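Local coordinates for protein serine-pyruvate aminotransferase (AgxT) (Sulfolobus solfataricus, PDB 3ZRP) that uses pyridoxal 5'-phosphate to transfer amino groups, probably from serine to pyruvate and from alanine to glyoxylate, at residues L133-V136 with V142-P145; F88-E93 with V105-P110; K152-K155 with L159-V162; V168-V173 with K269-V274; I289-R292 with S296-N299. All coordinates share one frame; numbering follows the deposited sequence. Where two conformers were deposited one is given.

Contact 1 (L133-V136 with V142-P145)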
# COMPACT_ATOMS: atom_id res chain seq x y z
N LEU A 133 -1.18 -22.87 -3.77
CA LEU A 133 -2.23 -23.39 -2.89
C LEU A 133 -2.90 -22.23 -2.13
O LEU A 133 -2.29 -21.17 -1.96
CB LEU A 133 -1.61 -24.36 -1.89
CG LEU A 133 -0.74 -25.53 -2.36
CD1 LEU A 133 -0.35 -26.36 -1.13
CD2 LEU A 133 -1.50 -26.41 -3.35
N THR A 134 -4.14 -22.43 -1.67
CA THR A 134 -4.79 -21.51 -0.73
C THR A 134 -5.00 -22.24 0.58
O THR A 134 -5.74 -23.25 0.61
CB THR A 134 -6.18 -21.08 -1.25
OG1 THR A 134 -6.06 -20.68 -2.62
CG2 THR A 134 -6.77 -19.92 -0.40
N HIS A 135 -4.41 -21.72 1.67
CA HIS A 135 -4.56 -22.42 2.97
C HIS A 135 -6.02 -22.41 3.45
O HIS A 135 -6.62 -23.46 3.71
CB HIS A 135 -3.61 -21.87 4.02
CG HIS A 135 -3.41 -22.78 5.19
ND1 HIS A 135 -2.48 -22.54 6.17
CD2 HIS A 135 -3.99 -23.98 5.50
CE1 HIS A 135 -2.50 -23.53 7.05
NE2 HIS A 135 -3.41 -24.41 6.66
N VAL A 136 -6.62 -21.21 3.52
CA VAL A 136 -8.05 -21.12 3.81
C VAL A 136 -8.69 -20.28 2.71
O VAL A 136 -8.28 -19.15 2.50
CB VAL A 136 -8.30 -20.46 5.19
CG1 VAL A 136 -9.79 -20.09 5.37
CG2 VAL A 136 -7.80 -21.37 6.32
N VAL A 142 -13.25 -23.02 3.61
CA VAL A 142 -12.66 -24.35 3.40
C VAL A 142 -11.14 -24.30 3.52
O VAL A 142 -10.48 -23.51 2.84
CB VAL A 142 -13.09 -24.90 2.02
CG1 VAL A 142 -12.27 -26.10 1.62
CG2 VAL A 142 -14.58 -25.25 2.03
N ARG A 143 -10.59 -25.12 4.41
CA ARG A 143 -9.14 -25.19 4.64
C ARG A 143 -8.57 -26.38 3.85
O ARG A 143 -9.04 -27.52 4.00
CB ARG A 143 -8.82 -25.38 6.11
CG ARG A 143 -7.32 -25.47 6.47
CD ARG A 143 -7.08 -25.76 7.97
NE ARG A 143 -7.87 -26.92 8.35
CZ ARG A 143 -8.83 -26.95 9.27
NH1 ARG A 143 -9.11 -25.88 10.01
NH2 ARG A 143 -9.51 -28.08 9.44
N GLU A 144 -7.57 -26.10 3.02
CA GLU A 144 -6.90 -27.11 2.23
C GLU A 144 -5.88 -27.77 3.16
O GLU A 144 -5.22 -27.07 3.93
CB GLU A 144 -6.17 -26.43 1.05
CG GLU A 144 -5.38 -27.38 0.11
CD GLU A 144 -6.25 -28.27 -0.77
OE1 GLU A 144 -7.43 -28.03 -1.00
OE2 GLU A 144 -5.73 -29.28 -1.27
N PRO A 145 -5.74 -29.13 3.10
CA PRO A 145 -4.70 -29.82 3.88
C PRO A 145 -3.32 -29.68 3.23
O PRO A 145 -2.80 -30.61 2.59
CB PRO A 145 -5.16 -31.29 3.87
CG PRO A 145 -6.00 -31.43 2.65
CD PRO A 145 -6.64 -30.06 2.40
O HOH W 1 -8.54 -23.73 0.44
O HOH W 2 -4.28 -27.29 6.55
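H135 and R143 lie side by side, their side chains running the same way from opposite arms of a tight turn. CG of H135 sits anti to its own backbone N (chi1 -162°), and this brings the imidazole round to the R143 chain, where H135 CD2 approaches R143 CG obliquely at 3.8 Å. The R143 chain leaves straight and then bends at chi3, and its guanidinium plane stands 76° from the ring; NH1 goes to E171 in a salt bridge and NH2 to the carbonyl of E295. V136 puts its CG2 methyl against the same aliphatic run, 4.1 Å from R143 CG. V136 and R143 are an antiparallel non-hydrogen-bonded pair in the small hairpin of strands 136-137 and 142-143, which continues from the end of central strand 128-134; V136 itself lines the cofactor pocket. E144 N donates to H135 O at 2.9 Å (152° at the hydrogen), and that same carbonyl takes a CA-H...O contact from R143 CA at 3.2 Å. One water ties H135 NE2 (3.0 Å) to E144 O; an alanine in place of H135 would probably lose that link and leave the flank of the R143 chain less supported. Another water donates to both T134 O and V142 O. E144 CB packs against T134 O at 3.2 Å, while its carboxylate leads off to N85.

Contact 2 (F88-E93 with V105-P110); sequences FGDRWE and VLRPSP. With PLP (pyridoxal-5'-phosphate), chain C.
R107, just past the end of strand 102-106, reaches back to two acids on helix 87-96, D90 and E93. From CB, CG is set anti to the carbonyl carbon (chi1 -66°), and the chain then runs extended as far as NE, long enough to set the NE/NH2 edge of the guanidinium against both carboxylates. CD comes within 4.1 Å of D90 OD1. NE donates to D90 OD1 at 3.0 Å on the syn side, about 32° out of the carboxylate plane. At CZ the guanidinium lies flat over V105 CG1, which sits 3.5 Å from the plane beneath its centre. NH2 does double duty: it meets D90 OD1 at 3.0 Å from high above the carboxylate plane, on the same face as NE, and it donates to E93 OE1 at 2.9 Å, with that oxygen in the guanidinium plane. NH1 hands a hydrogen to a water 2.8 Å away, which in turn donates to E93 OE2. Two R107 nitrogens thus grip one oxygen, D90 OD1, which also bonds to S84 OG. The carboxylate end of E93 also lies against V105 CG2, E93 CD 3.6 Å away. At the start of the helix F88 lays its ring over the cofactor, CD1 being 3.5 Å from PLP C5, and R91 NH1 bonds to T64 OG1 of its own chain and to the carbonyl of F241 of the second subunit. This salt-bridge network closes the beta-alpha-beta unit of strand 79-83, helix 87-96 and edge strand 102-106, in the large domain of a fold-type I aminotransferase.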
# COMPACT_ATOMS: atom_id res chain seq x y z
N PHE A 88 -10.53 -16.88 -4.11
CA PHE A 88 -9.15 -16.44 -3.93
C PHE A 88 -8.11 -17.41 -4.52
O PHE A 88 -7.02 -16.99 -4.91
CB PHE A 88 -8.89 -16.03 -2.47
CG PHE A 88 -9.70 -14.83 -2.05
CD1 PHE A 88 -9.30 -13.55 -2.42
CD2 PHE A 88 -10.91 -14.99 -1.38
CE1 PHE A 88 -10.07 -12.42 -2.06
CE2 PHE A 88 -11.69 -13.89 -1.02
CZ PHE A 88 -11.26 -12.60 -1.36
N GLY A 89 -8.46 -18.70 -4.63
CA GLY A 89 -7.70 -19.57 -5.54
C GLY A 89 -7.75 -19.04 -6.97
O GLY A 89 -6.74 -18.95 -7.67
N ASP A 90 -8.95 -18.65 -7.40
CA ASP A 90 -9.12 -18.13 -8.74
C ASP A 90 -8.33 -16.84 -8.97
O ASP A 90 -7.94 -16.54 -10.09
CB ASP A 90 -10.61 -17.91 -9.04
CG ASP A 90 -11.38 -19.24 -9.20
OD1 ASP A 90 -10.78 -20.33 -9.30
OD2 ASP A 90 -12.59 -19.19 -9.18
N ARG A 91 -8.10 -16.08 -7.90
CA ARG A 91 -7.31 -14.85 -8.02
C ARG A 91 -5.88 -15.12 -8.51
O ARG A 91 -5.31 -14.31 -9.24
CB ARG A 91 -7.35 -14.01 -6.73
CG ARG A 91 -6.46 -12.77 -6.71
CD ARG A 91 -6.91 -11.78 -5.63
NE ARG A 91 -8.23 -11.26 -6.03
CZ ARG A 91 -8.82 -10.17 -5.56
NH1 ARG A 91 -8.22 -9.41 -4.66
NH2 ARG A 91 -10.00 -9.82 -6.04
N TRP A 92 -5.27 -16.24 -8.11
CA TRP A 92 -3.98 -16.60 -8.67
C TRP A 92 -4.04 -16.61 -10.22
O TRP A 92 -3.17 -16.05 -10.89
CB TRP A 92 -3.54 -17.99 -8.20
CG TRP A 92 -3.01 -18.14 -6.81
CD1 TRP A 92 -3.55 -18.92 -5.83
CD2 TRP A 92 -1.82 -17.56 -6.25
NE1 TRP A 92 -2.78 -18.85 -4.69
CE2 TRP A 92 -1.72 -18.01 -4.92
CE3 TRP A 92 -0.85 -16.67 -6.74
CZ2 TRP A 92 -0.66 -17.65 -4.08
CZ3 TRP A 92 0.20 -16.28 -5.90
CH2 TRP A 92 0.29 -16.77 -4.58
N GLU A 93 -5.07 -17.26 -10.77
CA GLU A 93 -5.28 -17.31 -12.23
C GLU A 93 -5.49 -15.90 -12.84
O GLU A 93 -4.91 -15.59 -13.90
CB GLU A 93 -6.47 -18.23 -12.59
CG GLU A 93 -6.64 -18.43 -14.09
CD GLU A 93 -7.82 -19.27 -14.49
OE1 GLU A 93 -8.88 -19.21 -13.83
OE2 GLU A 93 -7.68 -19.99 -15.50
N VAL A 105 -5.46 -24.82 -13.88
CA VAL A 105 -6.17 -24.76 -12.59
C VAL A 105 -6.94 -26.07 -12.30
O VAL A 105 -7.67 -26.56 -13.15
CB VAL A 105 -7.17 -23.56 -12.52
CG1 VAL A 105 -7.68 -23.38 -11.10
CG2 VAL A 105 -6.52 -22.25 -13.00
N LEU A 106 -6.72 -26.65 -11.12
CA LEU A 106 -7.56 -27.74 -10.60
C LEU A 106 -8.64 -27.14 -9.67
O LEU A 106 -8.31 -26.35 -8.78
CB LEU A 106 -6.73 -28.75 -9.81
CG LEU A 106 -5.61 -29.51 -10.53
CD1 LEU A 106 -4.81 -30.37 -9.53
CD2 LEU A 106 -6.22 -30.37 -11.66
N ARG A 107 -9.90 -27.52 -9.88
CA ARG A 107 -10.98 -27.09 -8.98
C ARG A 107 -11.81 -28.29 -8.49
O ARG A 107 -11.92 -29.29 -9.23
CB ARG A 107 -11.91 -26.13 -9.74
CG ARG A 107 -11.26 -24.81 -10.11
CD ARG A 107 -12.24 -23.88 -10.80
NE ARG A 107 -11.61 -22.58 -11.04
CZ ARG A 107 -10.92 -22.26 -12.13
NH1 ARG A 107 -10.74 -23.14 -13.12
NH2 ARG A 107 -10.41 -21.03 -12.23
N PRO A 108 -12.42 -28.19 -7.28
CA PRO A 108 -13.35 -29.24 -6.80
C PRO A 108 -14.81 -28.85 -7.01
O PRO A 108 -15.07 -27.80 -7.62
CB PRO A 108 -13.05 -29.28 -5.30
CG PRO A 108 -12.73 -27.79 -4.95
CD PRO A 108 -12.19 -27.15 -6.25
N SER A 109 -15.76 -29.69 -6.55
CA SER A 109 -17.18 -29.33 -6.56
C SER A 109 -17.38 -28.15 -5.61
O SER A 109 -16.57 -27.97 -4.71
CB SER A 109 -18.05 -30.51 -6.11
OG SER A 109 -17.62 -31.70 -6.74
N PRO A 110 -18.45 -27.34 -5.81
CA PRO A 110 -18.57 -26.16 -4.94
C PRO A 110 -18.45 -26.47 -3.45
O PRO A 110 -19.11 -27.40 -2.95
CB PRO A 110 -19.95 -25.61 -5.27
CG PRO A 110 -20.12 -25.96 -6.74
CD PRO A 110 -19.46 -27.30 -6.90
N1 PLP C . -6.46 -14.41 -0.32
C2 PLP C . -7.42 -14.69 0.63
C2A PLP C . -7.60 -16.11 1.08
C3 PLP C . -8.20 -13.65 1.19
O3 PLP C . -9.02 -13.91 2.07
C4 PLP C . -8.01 -12.33 0.78
C4A PLP C . -8.85 -11.22 1.43
C5 PLP C . -7.04 -12.09 -0.21
C6 PLP C . -6.25 -13.13 -0.74
C5A PLP C . -6.75 -10.72 -0.75
O4P PLP C . -6.14 -9.84 0.20
P PLP C . -6.18 -8.26 0.06
O1P PLP C . -5.43 -7.83 1.29
O2P PLP C . -7.64 -7.96 0.11
O3P PLP C . -5.51 -8.00 -1.24
O HOH W 3 -13.67 -21.53 -8.53
O HOH W 4 -9.31 -22.23 -15.35

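Contact 3 (K152-K155 with L159-V162)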
# COMPACT_ATOMS: atom_id res chain seq x y z
N LYS A 152 2.99 -34.99 -0.71
CA LYS A 152 2.86 -35.73 -1.95
C LYS A 152 3.62 -35.09 -3.11
O LYS A 152 4.24 -35.80 -3.90
CB LYS A 152 1.39 -35.93 -2.32
CG LYS A 152 0.64 -36.89 -1.37
CD LYS A 152 -0.71 -37.27 -1.96
CE LYS A 152 -1.50 -38.18 -1.01
NZ LYS A 152 -0.78 -39.46 -0.76
N ILE A 153 3.58 -33.76 -3.21
CA ILE A 153 4.07 -33.10 -4.43
C ILE A 153 5.47 -32.53 -4.37
O ILE A 153 6.03 -32.22 -5.43
CB ILE A 153 3.09 -32.01 -4.94
CG1 ILE A 153 3.13 -30.76 -4.04
CG2 ILE A 153 1.69 -32.60 -5.09
CD1 ILE A 153 2.24 -29.61 -4.55
N ARG A 154 6.05 -32.40 -3.17
CA ARG A 154 7.31 -31.67 -3.01
C ARG A 154 8.39 -32.10 -4.02
O ARG A 154 9.09 -31.26 -4.59
CB ARG A 154 7.83 -31.80 -1.58
CG ARG A 154 9.15 -31.06 -1.25
CD ARG A 154 9.01 -29.54 -1.35
NE ARG A 154 9.17 -29.02 -2.71
CZ ARG A 154 9.24 -27.72 -3.02
NH1 ARG A 154 9.16 -26.81 -2.07
NH2 ARG A 154 9.41 -27.34 -4.27
N LYS A 155 8.51 -33.41 -4.24
CA LYS A 155 9.61 -33.93 -5.07
C LYS A 155 9.37 -33.75 -6.57
O LYS A 155 10.28 -33.93 -7.37
CB LYS A 155 9.92 -35.40 -4.69
CG LYS A 155 9.16 -36.46 -5.48
CD LYS A 155 9.35 -37.85 -4.85
CE LYS A 155 8.20 -38.15 -3.90
NZ LYS A 155 8.66 -38.48 -2.52
N LEU A 159 8.79 -25.14 -7.17
CA LEU A 159 8.38 -24.11 -6.19
C LEU A 159 6.96 -24.33 -5.70
O LEU A 159 6.07 -24.65 -6.48
CB LEU A 159 8.50 -22.70 -6.81
CG LEU A 159 9.88 -22.17 -7.19
CD1 LEU A 159 9.76 -20.83 -7.97
CD2 LEU A 159 10.74 -21.99 -5.94
N ILE A 160 6.74 -24.13 -4.40
CA ILE A 160 5.38 -24.19 -3.83
C ILE A 160 5.08 -22.90 -3.06
O ILE A 160 5.87 -22.49 -2.20
CB ILE A 160 5.20 -25.44 -2.92
CG1 ILE A 160 5.45 -26.74 -3.73
CG2 ILE A 160 3.78 -25.54 -2.34
CD1 ILE A 160 5.60 -27.96 -2.82
N VAL A 161 3.97 -22.26 -3.41
CA VAL A 161 3.52 -21.04 -2.76
C VAL A 161 2.17 -21.28 -2.11
O VAL A 161 1.30 -21.99 -2.67
CB VAL A 161 3.51 -19.81 -3.73
CG1 VAL A 161 4.85 -19.69 -4.49
CG2 VAL A 161 2.34 -19.85 -4.71
N VAL A 162 1.98 -20.72 -0.92
CA VAL A 162 0.71 -20.88 -0.20
C VAL A 162 0.17 -19.51 0.18
O VAL A 162 0.87 -18.73 0.81
CB VAL A 162 0.87 -21.70 1.10
CG1 VAL A 162 -0.47 -21.89 1.81
CG2 VAL A 162 1.55 -23.09 0.81
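I160 is met by I153 of helix 146-153 and by R154, the next residue. The apolar part is a contact between isoleucine branches: I153 CG1 is 3.9 Å from the CD1 methyl of I160, the two chains crossing at a slant. CG1 of I153 sits between its own backbone N and carbonyl carbon (chi1 73°), which directs that branch at the strand.

The second kind is a methyl against a flat cation. The R154 chain bends at chi2 and again at chi3, folding the guanidinium back past I160 in the opposite direction, so that I160 CD1 lies 3.6 Å from the guanidinium plane, centred under it, with R154 CZ at 3.7 Å. The edge of the same group, through NH2, comes near L159 N without bonding to it.

Polar bonds all lead outside the pair. R154 NH1 makes a salt bridge to D181 and also donates to N179 O, while NH2 donates to V157 O. Since D181 OD2 accepts from I160 N as well, one carboxylate oxygen ties the arginine and the strand backbone together, and the guanidinium is held flat over the methyl by bonds at its rim. I153 also rests on V119 and V123 of helix 116-125 and on V131. Helix 146-153 packs here on the strand that follows it, within the crossover, which also holds the small hairpin 136-143, linking neighbouring parallel strands 128-134 and 157-163 of the central sheet.

Contact 4 (V168-V173 with K269-V274)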
# COMPACT_ATOMS: atom_id res chain seq x y z
N VAL A 168 -2.68 -17.58 8.48
CA VAL A 168 -1.53 -17.24 9.31
C VAL A 168 -2.00 -16.45 10.55
O VAL A 168 -2.75 -15.48 10.43
CB VAL A 168 -0.41 -16.47 8.53
CG1 VAL A 168 0.78 -16.11 9.45
CG2 VAL A 168 0.04 -17.28 7.32
N GLY A 169 -1.55 -16.90 11.71
CA GLY A 169 -1.93 -16.31 12.99
C GLY A 169 -3.13 -17.00 13.60
O GLY A 169 -3.56 -16.62 14.69
N ALA A 170 -3.68 -18.01 12.92
CA ALA A 170 -4.88 -18.70 13.44
C ALA A 170 -4.86 -20.22 13.25
O ALA A 170 -5.34 -20.95 14.13
CB ALA A 170 -6.14 -18.11 12.78
N GLU A 171 -4.35 -20.68 12.11
CA GLU A 171 -4.24 -22.11 11.79
C GLU A 171 -2.78 -22.47 11.99
O GLU A 171 -1.90 -21.60 11.90
CB GLU A 171 -4.65 -22.43 10.33
CG GLU A 171 -6.03 -21.89 9.88
CD GLU A 171 -7.22 -22.79 10.21
OE1 GLU A 171 -7.05 -23.86 10.83
OE2 GLU A 171 -8.35 -22.43 9.85
N GLU A 172 -2.50 -23.75 12.26
CA GLU A 172 -1.10 -24.19 12.26
C GLU A 172 -0.44 -23.89 10.91
O GLU A 172 -1.00 -24.22 9.85
CB GLU A 172 -0.98 -25.69 12.56
CG GLU A 172 0.47 -26.10 12.76
CD GLU A 172 0.70 -27.62 12.82
OE1 GLU A 172 -0.20 -28.41 12.47
OE2 GLU A 172 1.82 -28.01 13.20
N VAL A 173 0.71 -23.23 10.95
CA VAL A 173 1.51 -22.99 9.75
C VAL A 173 2.95 -23.36 10.09
O VAL A 173 3.50 -22.85 11.09
CB VAL A 173 1.43 -21.50 9.28
CG1 VAL A 173 2.47 -21.23 8.16
CG2 VAL A 173 -0.04 -21.15 8.84
N LYS A 269 -4.90 -22.69 19.34
CA LYS A 269 -5.86 -23.41 20.18
C LYS A 269 -7.12 -22.59 20.43
O LYS A 269 -8.24 -23.12 20.35
CB LYS A 269 -5.21 -23.84 21.50
CG LYS A 269 -4.29 -25.03 21.34
CD LYS A 269 -3.53 -25.34 22.62
CE LYS A 269 -2.41 -26.35 22.36
NZ LYS A 269 -1.30 -26.19 23.35
N ARG A 270 -6.94 -21.29 20.71
CA ARG A 270 -8.10 -20.37 20.87
C ARG A 270 -8.98 -20.32 19.62
O ARG A 270 -10.20 -20.39 19.75
CB ARG A 270 -7.67 -18.95 21.31
CG ARG A 270 -8.83 -17.91 21.29
CD ARG A 270 -8.39 -16.58 21.97
NE ARG A 270 -7.18 -16.03 21.36
CZ ARG A 270 -7.16 -15.33 20.23
NH1 ARG A 270 -8.29 -15.09 19.57
NH2 ARG A 270 -6.02 -14.87 19.74
N HIS A 271 -8.37 -20.15 18.44
CA HIS A 271 -9.14 -20.21 17.19
C HIS A 271 -9.86 -21.55 17.01
O HIS A 271 -11.02 -21.57 16.62
CB HIS A 271 -8.23 -19.92 15.96
CG HIS A 271 -7.86 -18.47 15.83
ND1 HIS A 271 -6.82 -17.91 16.51
CD2 HIS A 271 -8.44 -17.47 15.12
CE1 HIS A 271 -6.74 -16.62 16.22
NE2 HIS A 271 -7.70 -16.33 15.37
N THR A 272 -9.18 -22.65 17.29
CA THR A 272 -9.81 -23.98 17.19
C THR A 272 -11.04 -24.08 18.11
O THR A 272 -12.10 -24.53 17.68
CB THR A 272 -8.83 -25.11 17.53
OG1 THR A 272 -7.64 -25.00 16.74
CG2 THR A 272 -9.47 -26.49 17.31
N MET A 273 -10.88 -23.63 19.37
CA MET A 273 -11.95 -23.70 20.36
C MET A 273 -13.13 -22.82 19.96
O MET A 273 -14.29 -23.26 19.96
CB MET A 273 -11.44 -23.28 21.74
CG MET A 273 -12.55 -23.20 22.81
SD MET A 273 -12.01 -22.51 24.39
CE MET A 273 -10.84 -23.75 24.96
N VAL A 274 -12.84 -21.56 19.63
CA VAL A 274 -13.88 -20.62 19.26
C VAL A 274 -14.63 -21.11 18.01
O VAL A 274 -15.86 -21.07 17.97
CB VAL A 274 -13.34 -19.16 19.03
CG1 VAL A 274 -14.39 -18.28 18.34
CG2 VAL A 274 -12.89 -18.54 20.35
O HOH W 5 -6.99 -23.26 14.46
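H271 on helix 264-284 presents the face of its imidazole to A170 in the loop 168-173, and nearly all of the contact runs through that ring. Along the helix from K269, whose carbonyl takes the i+4 bond from M273 N at 2.9 Å, R270 comes next; its guanidinium is taken up by a salt bridge to E262 and by bonds to the carbonyls of G342 and V344. H271 follows, CG anti to its carbonyl carbon (chi1 -75°), which swings the ring out from the helix and turns one face to the loop. The A170 methyl sits 3.4 Å from the H271 ring centroid and only 14° off the normal, a clear CH-pi contact; its closest ring atom is CD2, 3.3 Å from A170 CB. Both nitrogens are taken, ND1 by R267 O and NE2 by G342 N, which fixes the ring's rotation and is consistent with the proton being on ND1. The loop runs on from the cofactor-lining S166, and the contact lays helix 264-284 against this connection between strands 157-163 and 182-186 of the large-domain sheet. G169 O comes to 3.5 Å from H271 CE1. At G169 phi is +93°, where a side chain would be pressed onto the carbonyl oxygen of V168. T272 then joins in through a water that donates to A170 O at 2.9 Å and is 2.9 Å from T272 OG1, an atom also bonded to I268 O.

Contact 5 (I289-R292 with S296-N299); sequences IVAR and SYSN
The irregular link between helix 264-284 and strand 301-305 doubles back on itself here, with I289 and A291 on one limb receiving the ring of Y297 from the other. CG of Y297 is anti to the carbonyl carbon (chi1 -71°), and the ring slants across I289. The CD1 methyl of I289 lies over one face of Y297, 4.3 Å from the ring centroid and displaced toward the rim, a CH-pi contact, while I289 CG2 touches Y297 CE1 at 3.7 Å. A291 contributes twice: its CB is 3.5 Å from Y297 CD1, and its carbonyl oxygen lies at the ring edge, in plane, 3.3 Å from CE1 of the tyrosine. An alanine in place of Y297 would probably open a gap against I289 and A291, leaving the I289 methyls without the ring they rest on. The first limb is stiffened from within: R292 NH2 donates to I289 O at 2.8 Å and NE to V290 O, also at 2.8 Å. R292 NH2 has a further partner in E288, a residue seen binding calcium in this protein although no ion is bound to this chain. S296 OG, 4.4 Å from A291 CB, bonds to R293 O. Beyond the two limbs, R279 of helix 264-284 packs on Y297, V142 of the hairpin strand 142-143 lies on A291 and S296, and T302 of strand 301-305 meets I289.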
# COMPACT_ATOMS: atom_id res chain seq x y z
N ILE A 289 -23.56 -25.88 7.14
CA ILE A 289 -22.31 -25.18 6.84
C ILE A 289 -21.98 -25.30 5.33
O ILE A 289 -22.25 -26.33 4.71
CB ILE A 289 -21.18 -25.70 7.75
CG1 ILE A 289 -21.51 -25.34 9.22
CG2 ILE A 289 -19.82 -25.14 7.35
CD1 ILE A 289 -20.58 -26.00 10.26
N VAL A 290 -21.41 -24.24 4.74
CA VAL A 290 -21.06 -24.25 3.31
C VAL A 290 -19.99 -25.31 2.99
O VAL A 290 -20.15 -26.11 2.06
CB VAL A 290 -20.62 -22.86 2.81
CG1 VAL A 290 -19.94 -22.95 1.44
CG2 VAL A 290 -21.81 -21.94 2.73
N ALA A 291 -18.90 -25.32 3.76
CA ALA A 291 -17.84 -26.30 3.59
C ALA A 291 -18.43 -27.71 3.56
O ALA A 291 -19.11 -28.12 4.51
CB ALA A 291 -16.80 -26.20 4.70
N ARG A 292 -18.16 -28.45 2.48
CA ARG A 292 -18.74 -29.77 2.27
C ARG A 292 -18.16 -30.85 3.17
O ARG A 292 -18.86 -31.77 3.58
CB ARG A 292 -18.63 -30.20 0.80
CG ARG A 292 -19.20 -29.22 -0.21
CD ARG A 292 -20.74 -29.17 -0.24
NE ARG A 292 -21.28 -28.43 0.90
CZ ARG A 292 -22.55 -28.48 1.32
NH1 ARG A 292 -23.44 -29.25 0.69
NH2 ARG A 292 -22.92 -27.76 2.37
N SER A 296 -12.21 -30.10 6.67
CA SER A 296 -11.71 -28.85 6.09
C SER A 296 -12.40 -27.59 6.65
O SER A 296 -12.18 -26.49 6.12
CB SER A 296 -11.87 -28.86 4.58
OG SER A 296 -13.23 -28.66 4.22
N TYR A 297 -13.23 -27.74 7.69
CA TYR A 297 -13.85 -26.59 8.38
C TYR A 297 -12.76 -25.65 8.91
O TYR A 297 -12.02 -26.01 9.84
CB TYR A 297 -14.74 -27.07 9.55
CG TYR A 297 -16.05 -27.77 9.18
CD1 TYR A 297 -16.64 -27.59 7.93
CD2 TYR A 297 -16.73 -28.56 10.12
CE1 TYR A 297 -17.86 -28.22 7.61
CE2 TYR A 297 -17.94 -29.19 9.81
CZ TYR A 297 -18.50 -29.01 8.57
OH TYR A 297 -19.71 -29.62 8.26
N SER A 298 -12.60 -24.49 8.29
CA SER A 298 -11.56 -23.55 8.73
C SER A 298 -11.91 -22.97 10.08
O SER A 298 -13.08 -22.83 10.44
CB SER A 298 -11.32 -22.39 7.73
OG SER A 298 -12.32 -21.38 7.86
N ASN A 299 -10.87 -22.62 10.81
CA ASN A 299 -11.00 -21.99 12.11
C ASN A 299 -11.03 -20.45 12.05
O ASN A 299 -10.99 -19.78 13.11
CB ASN A 299 -9.92 -22.56 13.04
CG ASN A 299 -10.12 -24.07 13.27
OD1 ASN A 299 -11.25 -24.58 13.18
ND2 ASN A 299 -9.04 -24.78 13.53

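Along the chain the five contacts follow in series; none nests in or crosses another. Contact 2 closes the first loop, around the end of helix 87-96 and edge strand 102-106. Contact 1 closes a tight hairpin just beyond strand 128-134, and contact 3 joins the next helix to strand 157-163, beside 128-134 in the same sheet; L133 N to V161 O, 2.9 Å, couples the two. Contact 4 spans the longest loop, 95 residues, tying the segment after 157-163 to helix 264-284, and contact 5 closes a short one before strand 301-305. E171 of contact 4 reaches both R143 of contact 1 and N299 of contact 5, while contacts 2 and 4 stay about 11 Å apart at nearest atoms.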